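PDB 2GWM: Mono(ADP-ribosyl)transferase SpvB from Salmonella typhimurium, which probably transfers ADP-ribose from NAD+ to an arginine of host actin through its C-terminal domain, blocking filament assembly and so breaking down the cytoskeleton. Local coordinates for residues 7-12 against 138-143; 18-23 against 107-112; 83-88 against 120-125; 130-135 against 147-152. All coordinates share one frame; numbering follows the deposited sequence.

Interaction 1 of 4, residues 7-12 against 138-143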
loop_
_atom_site.group_PDB
_atom_site.type_symbol
_atom_site.label_atom_id
_atom_site.label_comp_id
_atom_site.label_asym_id
_atom_site.label_seq_id
_atom_site.Cartn_x
_atom_site.Cartn_y
_atom_site.Cartn_z
ATOM N N ALA A 7 10.723 12.196 -6.763
ATOM C CA ALA A 7 10.591 10.766 -7.067
ATOM C C ALA A 7 9.312 10.176 -6.468
ATOM O O ALA A 7 8.655 9.421 -7.124
ATOM C CB ALA A 7 11.791 10.012 -6.649
ATOM N N LEU A 8 8.971 10.572 -5.241
ATOM C CA LEU A 8 7.711 10.154 -4.630
ATOM C C LEU A 8 6.509 10.635 -5.398
ATOM O O LEU A 8 5.503 9.899 -5.570
ATOM C CB LEU A 8 7.657 10.668 -3.179
ATOM C CG LEU A 8 6.338 10.359 -2.393
ATOM C CD1 LEU A 8 6.122 8.864 -2.321
ATOM C CD2 LEU A 8 6.494 10.960 -1.022
ATOM N N ARG A 9 6.542 11.863 -5.888
ATOM C CA ARG A 9 5.463 12.348 -6.766
ATOM C C ARG A 9 5.302 11.445 -7.978
ATOM O O ARG A 9 4.188 11.081 -8.349
ATOM C CB ARG A 9 5.731 13.790 -7.220
ATOM C CG ARG A 9 5.653 14.853 -6.118
ATOM C CD ARG A 9 5.899 16.277 -6.679
ATOM N NE ARG A 9 5.711 17.272 -5.644
ATOM C CZ ARG A 9 4.526 17.724 -5.211
ATOM N NH1 ARG A 9 3.370 17.324 -5.750
ATOM N NH2 ARG A 9 4.497 18.614 -4.215
ATOM N N TYR A 10 6.418 11.051 -8.592
ATOM C CA TYR A 10 6.367 10.173 -9.756
ATOM C C TYR A 10 5.818 8.797 -9.402
ATOM O O TYR A 10 5.028 8.236 -10.137
ATOM C CB TYR A 10 7.780 10.046 -10.343
ATOM C CG TYR A 10 7.810 9.181 -11.553
ATOM C CD1 TYR A 10 7.593 9.701 -12.800
ATOM C CD2 TYR A 10 8.069 7.820 -11.445
ATOM C CE1 TYR A 10 7.607 8.892 -13.902
ATOM C CE2 TYR A 10 8.058 6.993 -12.533
ATOM C CZ TYR A 10 7.877 7.533 -13.778
ATOM O OH TYR A 10 7.923 6.762 -14.931
ATOM N N TYR A 11 6.256 8.230 -8.287
ATOM C CA TYR A 11 5.699 7.004 -7.729
ATOM C C TYR A 11 4.170 7.107 -7.690
ATOM O O TYR A 11 3.475 6.216 -8.144
ATOM C CB TYR A 11 6.239 6.789 -6.296
ATOM C CG TYR A 11 5.496 5.659 -5.651
ATOM C CD1 TYR A 11 5.898 4.351 -5.818
ATOM C CD2 TYR A 11 4.362 5.903 -4.905
ATOM C CE1 TYR A 11 5.152 3.299 -5.255
ATOM C CE2 TYR A 11 3.614 4.841 -4.366
ATOM C CZ TYR A 11 3.998 3.566 -4.555
ATOM O OH TYR A 11 3.222 2.539 -4.010
ATOM N N SER A 12 3.685 8.167 -7.068
ATOM C CA SER A 12 2.231 8.359 -6.909
ATOM C C SER A 12 1.505 8.416 -8.265
ATOM O O SER A 12 0.429 7.856 -8.430
ATOM C CB SER A 12 1.956 9.605 -6.050
ATOM O OG SER A 12 0.569 9.912 -5.969
ATOM N N GLY A 138 -0.626 14.151 1.301
ATOM C CA GLY A 138 -1.111 15.489 1.050
ATOM C C GLY A 138 -0.920 15.849 -0.421
ATOM O O GLY A 138 -1.289 15.081 -1.307
ATOM N N ASP A 139 -0.316 17.005 -0.645
ATOM C CA ASP A 139 -0.191 17.530 -1.986
ATOM C C ASP A 139 0.882 16.816 -2.812
ATOM O O ASP A 139 1.027 17.077 -3.997
ATOM C CB ASP A 139 0.149 19.006 -1.963
ATOM C CG ASP A 139 -0.053 19.650 -3.321
ATOM O OD1 ASP A 139 -1.173 19.568 -3.859
ATOM O OD2 ASP A 139 0.909 20.214 -3.853
ATOM N N VAL A 140 1.634 15.928 -2.195
ATOM C CA VAL A 140 2.560 15.084 -2.942
ATOM C C VAL A 140 1.787 14.107 -3.824
ATOM O O VAL A 140 2.278 13.664 -4.866
ATOM C CB VAL A 140 3.489 14.354 -2.024
ATOM C CG1 VAL A 140 4.317 13.376 -2.795
ATOM C CG2 VAL A 140 4.365 15.371 -1.356
ATOM N N ALA A 141 0.575 13.736 -3.413
ATOM C CA ALA A 141 -0.198 12.771 -4.185
ATOM C C ALA A 141 -0.521 13.365 -5.540
ATOM O O ALA A 141 -0.846 14.560 -5.650
ATOM C CB ALA A 141 -1.500 12.440 -3.461
ATOM N N HIS A 142 -0.550 12.533 -6.566
ATOM C CA HIS A 142 -0.800 13.043 -7.904
ATOM C C HIS A 142 -2.197 13.567 -8.031
ATOM O O HIS A 142 -2.406 14.676 -8.547
ATOM C CB HIS A 142 -0.572 11.961 -8.945
ATOM C CG HIS A 142 -0.639 12.488 -10.337
ATOM N ND1 HIS A 142 0.320 13.348 -10.837
ATOM C CD2 HIS A 142 -1.589 12.382 -11.287
ATOM C CE1 HIS A 142 -0.010 13.680 -12.071
ATOM N NE2 HIS A 142 -1.168 13.119 -12.361
ATOM N N PHE A 143 -3.163 12.749 -7.619
ATOM C CA PHE A 143 -4.547 13.159 -7.603
ATOM C C PHE A 143 -4.886 13.618 -6.195
ATOM O O PHE A 143 -4.560 12.952 -5.215
ATOM C CB PHE A 143 -5.438 12.009 -8.057
ATOM C CG PHE A 143 -5.284 11.663 -9.520
ATOM C CD1 PHE A 143 -5.701 12.532 -10.492
ATOM C CD2 PHE A 143 -4.759 10.446 -9.930
ATOM C CE1 PHE A 143 -5.549 12.221 -11.853
ATOM C CE2 PHE A 143 -4.604 10.139 -11.265
ATOM C CZ PHE A 143 -5.034 11.030 -12.234
HETATM O O HOH W 1 2.409 15.175 -7.258
#
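R9 reaches from helix 3-24 across V140 to D139, fastening the N-terminal helix to the loop that leads into E148, a predicted active-site residue. The place of this loop just before E148 is consistent with the ADP-ribosylating turn-turn (ARTT) loop of related toxins. The R9 side chain can be followed outward. CB only grazes the carbonyl O of V140. CG, set beside the backbone N by chi1 of -68°, packs 3.9 Å from V140 CG1 and near V140 O. The chain then runs extended to NE, which pairs with E1 in a salt bridge. At the tip, the CA of V140 lies over one face of the guanidinium, 3.7 Å from NH1. That same NH1 donates to D139 O over 2.9 Å; the bond is bent (137° at hydrogen), and the acceptor lies 30° out of the guanidinium plane. A water in that plane bridges onward, accepting from R9 NH1 and donating to V140 O. NH2 adds a long salt bridge to D139 OD2, 3.9 Å away, although D139 OD1 also pairs with K144. The preceding residue, L8, supplies the apolar part: its CG meets V140 CG1 at 3.7 Å, the two side chains crossing at about a right angle. L8 and V140 both also pack on L71, so apolar packing and a hydrogen bond to a backbone carbonyl hold the loop at neighbouring points. Where the segments come together again at H142, its backbone N-H points to the hydroxyl of S12, N to OG 2.9 Å, in a fairly straight bond.

Interaction 2 of 4, residues 18-23 against 107-112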
loop_
_atom_site.group_PDB
_atom_site.type_symbol
_atom_site.label_atom_id
_atom_site.label_comp_id
_atom_site.label_asym_id
_atom_site.label_seq_id
_atom_site.Cartn_x
_atom_site.Cartn_y
_atom_site.Cartn_z
ATOM N N VAL A 18 4.744 -0.140 -11.481
ATOM C CA VAL A 18 5.876 -0.995 -11.795
ATOM C C VAL A 18 6.599 -1.474 -10.523
ATOM O O VAL A 18 6.966 -2.655 -10.376
ATOM C CB VAL A 18 6.865 -0.212 -12.673
ATOM C CG1 VAL A 18 8.204 -0.897 -12.781
ATOM C CG2 VAL A 18 6.252 0.003 -14.060
ATOM N N ILE A 19 6.857 -0.545 -9.616
ATOM C CA ILE A 19 7.695 -0.785 -8.459
ATOM C C ILE A 19 7.192 -1.842 -7.484
ATOM O O ILE A 19 7.986 -2.601 -6.931
ATOM C CB ILE A 19 7.814 0.523 -7.630
ATOM C CG1 ILE A 19 8.862 1.403 -8.262
ATOM C CG2 ILE A 19 8.185 0.221 -6.175
ATOM C CD1 ILE A 19 10.259 1.035 -7.863
ATOM N N ASN A 20 5.893 -1.853 -7.232
ATOM C CA ASN A 20 5.387 -2.757 -6.222
ATOM C C ASN A 20 5.408 -4.192 -6.679
ATOM O O ASN A 20 5.805 -5.073 -5.936
ATOM C CB ASN A 20 3.996 -2.288 -5.771
ATOM C CG ASN A 20 4.038 -0.908 -5.056
ATOM O OD1 ASN A 20 3.141 -0.029 -5.228
ATOM N ND2 ASN A 20 5.051 -0.726 -4.243
ATOM N N LYS A 21 5.100 -4.427 -7.954
ATOM C CA LYS A 21 5.290 -5.775 -8.506
ATOM C C LYS A 21 6.748 -6.194 -8.441
ATOM O O LYS A 21 7.081 -7.319 -8.100
ATOM C CB LYS A 21 4.766 -5.860 -9.936
ATOM C CG LYS A 21 3.273 -5.776 -10.031
ATOM C CD LYS A 21 2.782 -5.788 -11.492
ATOM C CE LYS A 21 1.289 -5.986 -11.551
ATOM N NZ LYS A 21 0.764 -6.217 -12.955
ATOM N N TYR A 22 7.643 -5.288 -8.788
ATOM C CA TYR A 22 9.087 -5.546 -8.697
ATOM C C TYR A 22 9.508 -5.975 -7.282
ATOM O O TYR A 22 10.172 -7.010 -7.079
ATOM C CB TYR A 22 9.854 -4.285 -9.113
ATOM C CG TYR A 22 11.372 -4.419 -9.037
ATOM C CD1 TYR A 22 12.089 -5.103 -10.016
ATOM C CD2 TYR A 22 12.067 -3.853 -7.995
ATOM C CE1 TYR A 22 13.427 -5.218 -9.954
ATOM C CE2 TYR A 22 13.463 -3.956 -7.905
ATOM C CZ TYR A 22 14.133 -4.659 -8.902
ATOM O OH TYR A 22 15.505 -4.758 -8.922
ATOM N N LEU A 23 9.060 -5.183 -6.312
ATOM C CA LEU A 23 9.440 -5.417 -4.907
ATOM C C LEU A 23 8.859 -6.715 -4.426
ATOM O O LEU A 23 9.499 -7.409 -3.659
ATOM C CB LEU A 23 8.981 -4.267 -4.010
ATOM C CG LEU A 23 9.831 -2.985 -4.099
ATOM C CD1 LEU A 23 9.132 -1.801 -3.516
ATOM C CD2 LEU A 23 11.182 -3.180 -3.436
ATOM N N LYS A 107 5.948 -6.531 1.212
ATOM C CA LYS A 107 7.200 -6.174 0.535
ATOM C C LYS A 107 7.183 -4.901 -0.295
ATOM O O LYS A 107 8.227 -4.385 -0.639
ATOM C CB LYS A 107 7.643 -7.325 -0.340
ATOM C CG LYS A 107 8.049 -8.545 0.523
ATOM C CD LYS A 107 8.649 -9.613 -0.346
ATOM C CE LYS A 107 8.835 -10.905 0.432
ATOM N NZ LYS A 107 9.993 -10.894 1.434
ATOM N N ALA A 108 6.016 -4.454 -0.639
ATOM C CA ALA A 108 5.796 -3.317 -1.489
ATOM C C ALA A 108 5.560 -2.061 -0.628
ATOM O O ALA A 108 5.322 -2.138 0.585
ATOM C CB ALA A 108 4.569 -3.587 -2.369
ATOM N N PHE A 109 5.484 -0.902 -1.283
ATOM C CA PHE A 109 4.911 0.266 -0.631
ATOM C C PHE A 109 3.452 -0.100 -0.315
ATOM O O PHE A 109 2.807 -0.780 -1.107
ATOM C CB PHE A 109 5.000 1.468 -1.522
ATOM C CG PHE A 109 6.385 2.056 -1.656
ATOM C CD1 PHE A 109 6.777 3.080 -0.843
ATOM C CD2 PHE A 109 7.282 1.567 -2.560
ATOM C CE1 PHE A 109 8.026 3.647 -0.977
ATOM C CE2 PHE A 109 8.550 2.108 -2.682
ATOM C CZ PHE A 109 8.921 3.088 -1.858
ATOM N N MET A 110 2.977 0.331 0.819
ATOM C CA MET A 110 1.609 -0.026 1.285
ATOM C C MET A 110 0.755 1.236 1.359
ATOM O O MET A 110 1.050 2.138 2.109
ATOM C CB MET A 110 1.637 -0.749 2.623
ATOM C CG MET A 110 0.225 -1.252 3.035
ATOM S SD MET A 110 0.305 -2.033 4.665
ATOM C CE MET A 110 0.367 -0.697 5.779
ATOM N N SER A 111 -0.277 1.313 0.514
ATOM C CA SER A 111 -1.158 2.456 0.480
ATOM C C SER A 111 -2.410 2.216 1.336
ATOM O O SER A 111 -3.010 1.149 1.258
ATOM C CB SER A 111 -1.600 2.700 -0.951
ATOM O OG SER A 111 -2.485 3.772 -1.027
ATOM N N THR A 112 -2.765 3.220 2.105
ATOM C CA THR A 112 -3.907 3.157 3.035
ATOM C C THR A 112 -4.578 4.539 3.058
ATOM O O THR A 112 -4.036 5.492 2.536
ATOM C CB THR A 112 -3.466 2.822 4.476
ATOM O OG1 THR A 112 -2.774 3.928 5.074
ATOM C CG2 THR A 112 -2.645 1.577 4.536
#
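The carbonyl O of K107 is covered by the side chain of L23 on helix 3-24: CB approaches it to 3.5 Å, while CG and CD1 of the same leucine sit a little farther off. With chi1 of -76°, L23 CG stands beside its backbone N, and the branch ending in CD1 reaches past the carbonyl to F109. There CD1 lies 4.0 Å from F109 CD2, approaching the ring obliquely. I19, one turn earlier, sends CG2 to the edge of the same ring, again 4.0 Å from CD2 of F109. From the residue after I19, the CB of N20 rests 3.7 Å from the CB of A108, at the point where the backbones come closest. The helix thus meets F109 at its edge through I19 and obliquely through L23, while Y11 meets it with ring planes at about 45° and I64 of helix 50-69 and P153 add further apolar contacts. Directly after F109 the chain becomes strand 110-112, where S111 OG bonds to E148 and S111 O to R81. R81, S111 and E148, the predicted active-site residues, match the Arg-Ser-Glu signature of the R-S-E class of ADP-ribosyltransferases.

Interaction 3 of 4, residues 83-88 against 120-125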
loop_
_atom_site.group_PDB
_atom_site.type_symbol
_atom_site.label_atom_id
_atom_site.label_comp_id
_atom_site.label_asym_id
_atom_site.label_seq_id
_atom_site.Cartn_x
_atom_site.Cartn_y
_atom_site.Cartn_z
ATOM N N LEU A 83 -9.205 -4.535 0.029
ATOM C CA LEU A 83 -8.457 -5.512 -0.805
ATOM C C LEU A 83 -9.394 -6.539 -1.435
ATOM O O LEU A 83 -10.420 -6.923 -0.880
ATOM C CB LEU A 83 -7.404 -6.316 0.007
ATOM C CG LEU A 83 -6.162 -5.735 0.641
ATOM C CD1 LEU A 83 -5.336 -6.856 1.234
ATOM C CD2 LEU A 83 -5.349 -4.986 -0.371
ATOM N N LYS A 84 -9.013 -7.056 -2.592
ATOM C CA LYS A 84 -9.662 -8.179 -3.167
ATOM C C LYS A 84 -8.796 -9.344 -2.830
ATOM O O LYS A 84 -7.685 -9.492 -3.406
ATOM C CB LYS A 84 -9.753 -7.979 -4.665
ATOM C CG LYS A 84 -10.597 -8.954 -5.324
ATOM C CD LYS A 84 -10.678 -8.687 -6.808
ATOM C CE LYS A 84 -11.854 -9.424 -7.404
ATOM N NZ LYS A 84 -12.006 -10.844 -6.885
ATOM N N LEU A 85 -9.229 -10.169 -1.878
ATOM C CA LEU A 85 -8.505 -11.384 -1.514
ATOM C C LEU A 85 -9.130 -12.670 -1.960
ATOM O O LEU A 85 -8.497 -13.711 -1.810
ATOM C CB LEU A 85 -8.294 -11.488 -0.005
ATOM C CG LEU A 85 -7.411 -10.484 0.690
ATOM C CD1 LEU A 85 -7.351 -10.859 2.196
ATOM C CD2 LEU A 85 -6.027 -10.433 0.054
ATOM N N ASP A 86 -10.331 -12.650 -2.535
ATOM C CA ASP A 86 -11.026 -13.874 -2.859
ATOM C C ASP A 86 -10.768 -14.406 -4.265
ATOM O O ASP A 86 -11.477 -15.314 -4.702
ATOM C CB ASP A 86 -12.530 -13.720 -2.599
ATOM C CG ASP A 86 -12.837 -13.619 -1.144
ATOM O OD1 ASP A 86 -12.294 -14.403 -0.390
ATOM O OD2 ASP A 86 -13.642 -12.780 -0.738
ATOM N N LYS A 87 -9.714 -13.912 -4.911
ATOM C CA LYS A 87 -9.267 -14.453 -6.215
ATOM C C LYS A 87 -8.614 -15.823 -6.004
ATOM O O LYS A 87 -7.767 -15.965 -5.122
ATOM C CB LYS A 87 -8.243 -13.528 -6.864
ATOM C CG LYS A 87 -8.629 -12.048 -6.924
ATOM C CD LYS A 87 -7.886 -11.223 -7.984
ATOM C CE LYS A 87 -6.393 -11.490 -8.015
ATOM N NZ LYS A 87 -5.757 -11.043 -9.310
ATOM N N PRO A 88 -8.980 -16.827 -6.824
ATOM C CA PRO A 88 -8.205 -18.076 -6.839
ATOM C C PRO A 88 -6.693 -17.915 -6.662
ATOM O O PRO A 88 -6.123 -18.550 -5.787
ATOM C CB PRO A 88 -8.536 -18.647 -8.212
ATOM C CG PRO A 88 -10.008 -18.296 -8.346
ATOM C CD PRO A 88 -10.132 -16.912 -7.744
ATOM N N ASN A 120 -14.525 -3.589 -0.936
ATOM C CA ASN A 120 -14.051 -4.728 -1.645
ATOM C C ASN A 120 -14.390 -5.968 -0.826
ATOM O O ASN A 120 -15.047 -5.849 0.211
ATOM C CB ASN A 120 -12.531 -4.632 -1.839
ATOM C CG ASN A 120 -12.059 -5.195 -3.132
ATOM O OD1 ASN A 120 -12.530 -6.253 -3.594
ATOM N ND2 ASN A 120 -11.071 -4.479 -3.770
ATOM N N ASP A 121 -13.968 -7.143 -1.270
ATOM C CA ASP A 121 -14.304 -8.343 -0.489
ATOM C C ASP A 121 -13.739 -8.341 0.930
ATOM O O ASP A 121 -14.322 -8.920 1.841
ATOM C CB ASP A 121 -14.058 -9.663 -1.241
ATOM C CG ASP A 121 -12.576 -10.035 -1.495
ATOM O OD1 ASP A 121 -11.761 -9.919 -0.559
ATOM O OD2 ASP A 121 -12.263 -10.493 -2.658
ATOM N N THR A 122 -12.631 -7.654 1.115
ATOM C CA THR A 122 -11.954 -7.563 2.386
ATOM C C THR A 122 -11.727 -6.107 2.763
ATOM O O THR A 122 -11.192 -5.323 1.956
ATOM C CB THR A 122 -10.607 -8.294 2.299
ATOM O OG1 THR A 122 -10.819 -9.634 1.941
ATOM C CG2 THR A 122 -9.870 -8.216 3.587
ATOM N N ILE A 123 -12.084 -5.720 3.968
ATOM C CA ILE A 123 -11.758 -4.436 4.512
ATOM C C ILE A 123 -10.748 -4.654 5.605
ATOM O O ILE A 123 -10.955 -5.408 6.555
ATOM C CB ILE A 123 -12.978 -3.720 5.147
ATOM C CG1 ILE A 123 -14.169 -3.647 4.192
ATOM C CG2 ILE A 123 -12.620 -2.323 5.633
ATOM C CD1 ILE A 123 -13.875 -3.065 2.864
ATOM N N LEU A 124 -9.602 -4.011 5.451
ATOM C CA LEU A 124 -8.581 -3.989 6.513
ATOM C C LEU A 124 -8.724 -2.768 7.392
ATOM O O LEU A 124 -8.790 -1.627 6.920
ATOM C CB LEU A 124 -7.193 -3.932 5.881
ATOM C CG LEU A 124 -6.878 -5.015 4.900
ATOM C CD1 LEU A 124 -5.427 -4.895 4.391
ATOM C CD2 LEU A 124 -7.147 -6.402 5.370
ATOM N N ASN A 125 -8.770 -2.991 8.712
ATOM C CA ASN A 125 -8.821 -1.993 9.725
ATOM C C ASN A 125 -7.489 -2.110 10.430
ATOM O O ASN A 125 -7.238 -3.042 11.093
ATOM C CB ASN A 125 -9.985 -2.359 10.706
ATOM C CG ASN A 125 -10.146 -1.396 11.830
ATOM O OD1 ASN A 125 -10.145 -0.168 11.638
ATOM N ND2 ASN A 125 -10.329 -1.951 13.066
HETATM O O HOH W 2 -13.620 -10.324 -4.866
#
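L83, D121 and T122 carry the contact between the end of strand 78-83 and the start of strand 122-127, an antiparallel pair at the border of the five-stranded mixed sheet that also bears the predicted active-site residue R81. L83 and T122 form a hydrogen-bonded pair: L83 N donates to T122 O at 2.9 Å, almost straight (169°), and T122 N returns a bond to L83 O. On the face shared with T122, L83 CD1 touches L124 CD1 at 3.7 Å. Beyond the pair, D121 takes over from the strand. Its chi1 of 70° places CG between the backbone N and the carbonyl carbon, turning the carboxylate to two successive N-H groups. OD1 uses its syn lone pair for L85 N at 2.9 Å; OD2 is met on the syn side by D86 N, also 2.9 Å away, but 34° out of the carboxylate plane. T122 OG1 adds a second bond to D121 OD1. The carboxylate of D86 comes close, its OD2 3.3 Å from D121 OD2. R192, in a salt bridge with D86 OD1, probably eases that repulsion; it also bonds T122 OG1. A water bridges K84 NZ and D121 OD2, accepting from the first and donating to the second, 2.6 Å from each.

Interaction 4 of 4, residues 130-135 against 147-152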
loop_
_atom_site.group_PDB
_atom_site.type_symbol
_atom_site.label_atom_id
_atom_site.label_comp_id
_atom_site.label_asym_id
_atom_site.label_seq_id
_atom_site.Cartn_x
_atom_site.Cartn_y
_atom_site.Cartn_z
ATOM N N LYS A 130 2.422 4.744 17.825
ATOM C CA LYS A 130 3.143 6.010 17.621
ATOM C C LYS A 130 4.499 5.720 17.063
ATOM O O LYS A 130 5.116 4.770 17.464
ATOM C CB LYS A 130 3.304 6.743 18.929
ATOM C CG LYS A 130 2.084 7.406 19.462
ATOM C CD LYS A 130 2.456 8.003 20.823
ATOM C CE LYS A 130 1.295 8.325 21.738
ATOM N NZ LYS A 130 1.778 8.833 23.047
ATOM N N GLY A 131 4.931 6.492 16.076
ATOM C CA GLY A 131 6.294 6.372 15.527
ATOM C C GLY A 131 6.398 5.490 14.304
ATOM O O GLY A 131 7.498 5.177 13.820
ATOM N N HIS A 132 5.236 5.050 13.814
ATOM C CA HIS A 132 5.177 4.198 12.635
ATOM C C HIS A 132 5.694 4.973 11.404
ATOM O O HIS A 132 5.792 6.192 11.447
ATOM C CB HIS A 132 3.742 3.740 12.405
ATOM C CG HIS A 132 2.816 4.865 12.070
ATOM N ND1 HIS A 132 2.716 5.371 10.797
ATOM C CD2 HIS A 132 1.991 5.616 12.840
ATOM C CE1 HIS A 132 1.853 6.369 10.790
ATOM N NE2 HIS A 132 1.383 6.530 12.015
ATOM N N LYS A 133 5.983 4.254 10.324
ATOM C CA LYS A 133 6.639 4.836 9.133
ATOM C C LYS A 133 5.674 5.369 8.079
ATOM O O LYS A 133 6.070 5.853 7.033
ATOM C CB LYS A 133 7.547 3.789 8.503
ATOM C CG LYS A 133 8.773 3.490 9.351
ATOM C CD LYS A 133 9.694 2.556 8.609
ATOM C CE LYS A 133 11.000 2.320 9.382
ATOM N NZ LYS A 133 11.859 3.505 9.387
ATOM N N GLY A 134 4.379 5.289 8.348
ATOM C CA GLY A 134 3.426 5.795 7.410
ATOM C C GLY A 134 3.378 7.303 7.382
ATOM O O GLY A 134 3.532 7.963 8.418
ATOM N N ARG A 135 3.153 7.879 6.213
ATOM C CA ARG A 135 3.087 9.320 6.089
ATOM C C ARG A 135 1.957 9.737 5.180
ATOM O O ARG A 135 1.667 9.110 4.141
ATOM C CB ARG A 135 4.394 9.885 5.537
ATOM C CG ARG A 135 5.616 9.607 6.350
ATOM C CD ARG A 135 5.621 10.442 7.577
ATOM N NE ARG A 135 6.859 10.276 8.325
ATOM C CZ ARG A 135 7.097 9.284 9.196
ATOM N NH1 ARG A 135 6.200 8.347 9.426
ATOM N NH2 ARG A 135 8.246 9.230 9.846
ATOM N N ALA A 147 -7.281 11.502 0.820
ATOM C CA ALA A 147 -6.240 11.277 1.796
ATOM C C ALA A 147 -5.616 9.927 1.611
ATOM O O ALA A 147 -6.279 8.931 1.366
ATOM C CB ALA A 147 -6.762 11.432 3.217
ATOM N N GLU A 148 -4.286 9.914 1.708
ATOM C CA GLU A 148 -3.539 8.669 1.558
ATOM C C GLU A 148 -2.416 8.690 2.530
ATOM O O GLU A 148 -1.623 9.642 2.523
ATOM C CB GLU A 148 -3.043 8.541 0.134
ATOM C CG GLU A 148 -2.293 7.263 -0.130
ATOM C CD GLU A 148 -1.971 7.052 -1.600
ATOM O OE1 GLU A 148 -2.195 7.994 -2.427
ATOM O OE2 GLU A 148 -1.462 5.946 -1.887
ATOM N N MET A 149 -2.296 7.624 3.306
ATOM C CA MET A 149 -1.125 7.381 4.132
ATOM C C MET A 149 -0.348 6.244 3.474
ATOM O O MET A 149 -0.869 5.133 3.305
ATOM C CB MET A 149 -1.528 6.931 5.533
ATOM C CG MET A 149 -0.335 6.457 6.273
ATOM S SD MET A 149 -0.478 6.579 8.029
ATOM C CE MET A 149 0.076 8.180 7.851
ATOM N N LEU A 150 0.872 6.533 3.019
ATOM C CA LEU A 150 1.682 5.563 2.326
ATOM C C LEU A 150 2.779 5.109 3.298
ATOM O O LEU A 150 3.336 5.902 4.054
ATOM C CB LEU A 150 2.329 6.219 1.083
ATOM C CG LEU A 150 3.064 5.244 0.182
ATOM C CD1 LEU A 150 2.166 4.356 -0.529
ATOM C CD2 LEU A 150 3.854 6.049 -0.858
ATOM N N PHE A 151 3.067 3.809 3.255
ATOM C CA PHE A 151 4.109 3.178 4.017
ATOM C C PHE A 151 5.186 2.674 3.082
ATOM O O PHE A 151 4.896 2.184 2.015
ATOM C CB PHE A 151 3.515 1.972 4.779
ATOM C CG PHE A 151 2.569 2.342 5.906
ATOM C CD1 PHE A 151 2.987 2.395 7.205
ATOM C CD2 PHE A 151 1.271 2.697 5.626
ATOM C CE1 PHE A 151 2.122 2.736 8.235
ATOM C CE2 PHE A 151 0.431 3.053 6.616
ATOM C CZ PHE A 151 0.850 3.075 7.910
ATOM N N PRO A 152 6.441 2.768 3.519
ATOM C CA PRO A 152 7.505 2.206 2.691
ATOM C C PRO A 152 7.510 0.714 2.724
ATOM O O PRO A 152 6.775 0.087 3.503
ATOM C CB PRO A 152 8.778 2.755 3.348
ATOM C CG PRO A 152 8.421 2.852 4.796
ATOM C CD PRO A 152 6.951 3.306 4.766
#
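G134 lies over one face of the F151 ring, its CA 3.6 Å from the ring centroid and only 19° off the ring normal, a CH-pi contact. M149 closes on the same glycine: its CE approaches G134 C to 3.4 Å, with the chain bent at its last torsion. Immediately beside it the backbones pair, R135 N donating to L150 O and L150 N to R135 O, each at 2.9 Å; this antiparallel hydrogen-bonded pair adds the edge strand 135-136 to the three-stranded antiparallel sheet whose central strand, 149-151, directly follows E148, the predicted active-site glutamate. Farther out, H132 CE1 stands 3.6 Å from M149 SD in an oblique sulfur-aromatic contact, and the imidazole and F151 rings also meet obliquely. On the flank, K133 CB packs 3.8 Å from P152 CD. The next shell sets the shape of the turn. R135 NH1 folds back to H132 O, in the carbonyl plane on a lone pair, and to G134 O, which it meets from above the carbonyl plane. G134 N donates to H132 ND1 over 3.0 Å, lying close to the ring plane. Since ND1 is the acceptor here, the imidazole is probably neutral with its proton on NE2, an arrangement that ties the ring's rotation to the backbone it helps to hold.

Interactions 2 and 4 hold S111 and E148 of the predicted active site; interaction 1 comes within about 5 Å of E148 (side chains of A141 and E148), and interaction 3 within about 4 Å of R81 (side chains of L83 and R81). Interactions 2 and 4 join directly: S111 OG and E148 OE2 lie 2.6 Å apart, a probable hydrogen bond, and M149 N and T112 O, 2.9 Å apart, make another between neighbouring strands. Helix 3-24 serves interactions 1 and 2, and Y11 links them, its OH 3.2 Å from F109 CB. Interaction 1 also backs onto interaction 4, with Y11 CE2 3.7 Å from L150 CD2. Interactions 1 and 3 lie about 25 Å apart between centres.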